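Local coordinates for protein MgGH51 (Meripilus giganteus, PDB 6ZPV) that probably hydrolyses terminal alpha-L-arabinofuranosyl residues from arabinose-containing polysaccharides, as a fungal GH51 alpha-L-arabinofuranosidase, at residues S81-V86 with T189-M194. Sequence-based numbering, arbitrary orientation. Where two conformers were deposited one is given.
Sequences SLQFSV and TINFAM
Phe84 O is gripped twice by segment 189-194: Ile190 N donates a hydrogen bond of 2.9 Å to it, and Thr189 CA adds a weaker CA-H...O contact. Leu82 O is held likewise, by Phe192 N at 2.8 Å and by Asn191 CA. Return bonds complete this antiparallel pairing of neighbouring strands 80-85 and 189-198. Leu82, Phe84, Ile190 and Phe192 share one face, where large apolar groups suit the interior of a beta-sandwich. The pairing puts Phe84 CB in plane at the Phe192 ring edge, 3.8 Å from CE2; CG anti to the backbone N (chi1 165°) lays Phe84 alongside Phe192. Ile190 CG2 sits over one face of the Phe192 ring, and both rings meet Phe96 of the other sheet edge-to-face. Gln83, Ser85 and Thr189, partly exposed, suit the polar face. A water donates to Gln83 OE1 and Asn191 OD1; buried Asn191 ND2 and Ser81 OG both hydrogen-bond Asp70 OD2. In one of two Ser85 conformers, OG hydrogen-bonds Thr189 OG1 at 2.8 Å. If Thr189 were an alanine, the Ser85 hydroxyl in this conformer would probably lose its mate. Backbone bonds thus set the register, leaving one face to pack between sheets and the other to satisfy its polar groups through Asp70 and water.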
ATOM      1  N   SER A  81     -22.815 -13.040  13.058  1.00 12.05           N
ATOM      2  CA  SER A  81     -22.183 -13.513  14.282  1.00 11.96           C
ATOM      3  C   SER A  81     -21.678 -14.941  14.123  1.00 11.82           C
ATOM      4  O   SER A  81     -22.248 -15.707  13.319  1.00 13.04           O
ATOM      5  CB  SER A  81     -23.139 -13.472  15.477  1.00 12.50           C
ATOM      6  OG  SER A  81     -23.533 -12.149  15.739  1.00 13.06           O
ATOM      7  N   LEU A  82     -20.674 -15.308  14.906  1.00 12.24           N
ATOM      8  CA  LEU A  82     -20.252 -16.704  15.049  1.00 12.04           C
ATOM      9  C   LEU A  82     -21.109 -17.317  16.166  1.00 12.33           C
ATOM     10  O   LEU A  82     -20.989 -16.915  17.328  1.00 13.38           O
ATOM     11  CB  LEU A  82     -18.768 -16.769  15.345  1.00 11.73           C
ATOM     12  CG  LEU A  82     -18.190 -18.148  15.517  1.00 12.82           C
ATOM     13  CD1 LEU A  82     -18.217 -18.920  14.196  1.00 14.68           C
ATOM     14  CD2 LEU A  82     -16.767 -18.063  16.062  1.00 14.08           C
ATOM     15  N   GLN A  83     -21.884 -18.314  15.813  1.00 12.87           N
ATOM     16  CA  GLN A  83     -22.645 -19.099  16.783  1.00 13.14           C
ATOM     17  C   GLN A  83     -21.780 -20.313  17.180  1.00 12.94           C
ATOM     18  O   GLN A  83     -21.468 -21.172  16.329  1.00 14.27           O
ATOM     19  CB  GLN A  83     -23.960 -19.558  16.159  1.00 14.06           C
ATOM     20  CG  GLN A  83     -24.785 -20.400  17.109  1.00 15.86           C
ATOM     21  CD  GLN A  83     -25.999 -20.917  16.370  1.00 17.40           C
ATOM     22  OE1 GLN A  83     -27.090 -20.305  16.478  1.00 19.50           O
ATOM     23  NE2 GLN A  83     -25.779 -21.946  15.536  1.00 19.85           N
ATOM     24  N   PHE A  84     -21.409 -20.345  18.444  1.00 13.53           N
ATOM     25  CA  PHE A  84     -20.552 -21.367  19.076  1.00 13.36           C
ATOM     26  C   PHE A  84     -21.362 -22.203  20.050  1.00 13.20           C
ATOM     27  O   PHE A  84     -21.958 -21.676  20.962  1.00 14.84           O
ATOM     28  CB  PHE A  84     -19.405 -20.667  19.811  1.00 13.25           C
ATOM     29  CG  PHE A  84     -18.651 -21.518  20.799  1.00 13.44           C
ATOM     30  CD1 PHE A  84     -17.866 -22.587  20.388  1.00 14.12           C
ATOM     31  CD2 PHE A  84     -18.750 -21.278  22.148  1.00 13.66           C
ATOM     32  CE1 PHE A  84     -17.179 -23.357  21.309  1.00 14.21           C
ATOM     33  CE2 PHE A  84     -18.032 -22.044  23.080  1.00 14.35           C
ATOM     34  CZ  PHE A  84     -17.229 -23.070  22.634  1.00 14.69           C
ATOM     35  N   SER A  85     -21.378 -23.514  19.848  1.00 13.82           N
ATOM     36  CA  SER A  85     -22.125 -24.419  20.748  0.50 14.88           C
ATOM     37  C   SER A  85     -21.201 -25.547  21.220  1.00 15.41           C
ATOM     38  O   SER A  85     -20.396 -26.069  20.419  1.00 15.20           O
ATOM     39  CB  SER A  85     -23.340 -24.989  20.063  0.50 15.37           C
ATOM     40  OG  SER A  85     -24.252 -23.950  19.723  0.50 17.24           O
ATOM     41  N   VAL A  86     -21.353 -25.950  22.452  1.00 15.57           N
ATOM     42  CA  VAL A  86     -20.624 -27.076  23.053  1.00 15.46           C
ATOM     43  C   VAL A  86     -21.641 -28.217  23.239  1.00 16.85           C
ATOM     44  O   VAL A  86     -22.646 -28.037  23.920  1.00 16.32           O
ATOM     45  CB  VAL A  86     -20.021 -26.706  24.410  1.00 15.56           C
ATOM     46  CG1 VAL A  86     -19.293 -27.884  25.016  1.00 17.50           C
ATOM     47  CG2 VAL A  86     -19.116 -25.480  24.286  1.00 16.61           C
ATOM     48  N   THR A 189     -24.619 -22.326  24.300  1.00 14.76           N
ATOM     49  CA  THR A 189     -24.430 -21.609  23.016  1.00 14.68           C
ATOM     50  C   THR A 189     -24.076 -20.149  23.320  1.00 14.03           C
ATOM     51  O   THR A 189     -24.717 -19.527  24.196  1.00 15.02           O
ATOM     52  CB  THR A 189     -25.662 -21.656  22.133  1.00 14.70           C
ATOM     53  OG1 THR A 189     -25.949 -22.995  21.798  1.00 17.64           O
ATOM     54  CG2 THR A 189     -25.501 -20.841  20.868  1.00 15.75           C
ATOM     55  N   ILE A 190     -23.031 -19.642  22.688  1.00 13.71           N
ATOM     56  CA  ILE A 190     -22.623 -18.240  22.812  1.00 14.13           C
ATOM     57  C   ILE A 190     -22.525 -17.664  21.395  1.00 13.49           C
ATOM     58  O   ILE A 190     -21.996 -18.335  20.476  1.00 14.12           O
ATOM     59  CB  ILE A 190     -21.250 -18.100  23.529  1.00 13.98           C
ATOM     60  CG1 ILE A 190     -21.276 -18.789  24.907  1.00 16.09           C
ATOM     61  CG2 ILE A 190     -20.892 -16.638  23.651  1.00 14.10           C
ATOM     62  CD1 ILE A 190     -19.925 -18.877  25.572  1.00 14.79           C
ATOM     63  N   ASN A 191     -23.020 -16.446  21.201  1.00 12.87           N
ATOM     64  CA  ASN A 191     -22.843 -15.714  19.935  1.00 13.63           C
ATOM     65  C   ASN A 191     -21.655 -14.742  20.119  1.00 12.25           C
ATOM     66  O   ASN A 191     -21.576 -14.027  21.139  1.00 13.21           O
ATOM     67  CB  ASN A 191     -24.056 -14.926  19.508  1.00 12.98           C
ATOM     68  CG  ASN A 191     -25.247 -15.748  19.036  1.00 14.33           C
ATOM     69  OD1 ASN A 191     -25.248 -16.973  19.177  1.00 16.32           O
ATOM     70  ND2 ASN A 191     -26.267 -15.050  18.497  1.00 15.64           N
ATOM     71  N   PHE A 192     -20.780 -14.701  19.096  1.00 11.61           N
ATOM     72  CA  PHE A 192     -19.608 -13.816  19.094  1.00 11.74           C
ATOM     73  C   PHE A 192     -19.624 -12.910  17.884  1.00 11.46           C
ATOM     74  O   PHE A 192     -20.146 -13.320  16.817  1.00 12.26           O
ATOM     75  CB  PHE A 192     -18.308 -14.640  19.073  1.00 11.77           C
ATOM     76  CG  PHE A 192     -18.001 -15.453  20.302  1.00 11.94           C
ATOM     77  CD1 PHE A 192     -17.278 -14.892  21.317  1.00 12.26           C
ATOM     78  CD2 PHE A 192     -18.405 -16.802  20.407  1.00 12.45           C
ATOM     79  CE1 PHE A 192     -16.962 -15.645  22.442  1.00 13.28           C
ATOM     80  CE2 PHE A 192     -18.064 -17.523  21.530  1.00 13.13           C
ATOM     81  CZ  PHE A 192     -17.347 -16.954  22.540  1.00 13.03           C
ATOM     82  N   ALA A 193     -18.997 -11.762  18.002  1.00 11.85           N
ATOM     83  CA  ALA A 193     -18.884 -10.843  16.870  1.00 11.07           C
ATOM     84  C   ALA A 193     -17.643  -9.989  17.057  1.00 11.20           C
ATOM     85  O   ALA A 193     -17.151  -9.833  18.178  1.00 11.79           O
ATOM     86  CB  ALA A 193     -20.132  -9.968  16.733  1.00 12.22           C
ATOM     87  N   MET A 194     -17.215  -9.368  15.949  1.00 11.26           N
ATOM     88  CA  MET A 194     -16.200  -8.294  16.007  1.00 11.49           C
ATOM     89  C   MET A 194     -14.997  -8.712  16.858  1.00 10.84           C
ATOM     90  O   MET A 194     -14.638  -8.070  17.849  1.00 11.60           O
ATOM     91  CB  MET A 194     -16.830  -6.980  16.495  1.00 12.32           C
ATOM     92  CG  MET A 194     -16.019  -5.732  16.360  1.00 12.82           C
ATOM     93  SD  MET A 194     -15.385  -5.366  14.695  0.91 12.20           S
ATOM     94  CE  MET A 194     -13.649  -5.815  14.874  1.00 13.78           C
TER
HETATM   95  O   HOH W   1     -27.431 -18.499  18.527  1.00 17.52           O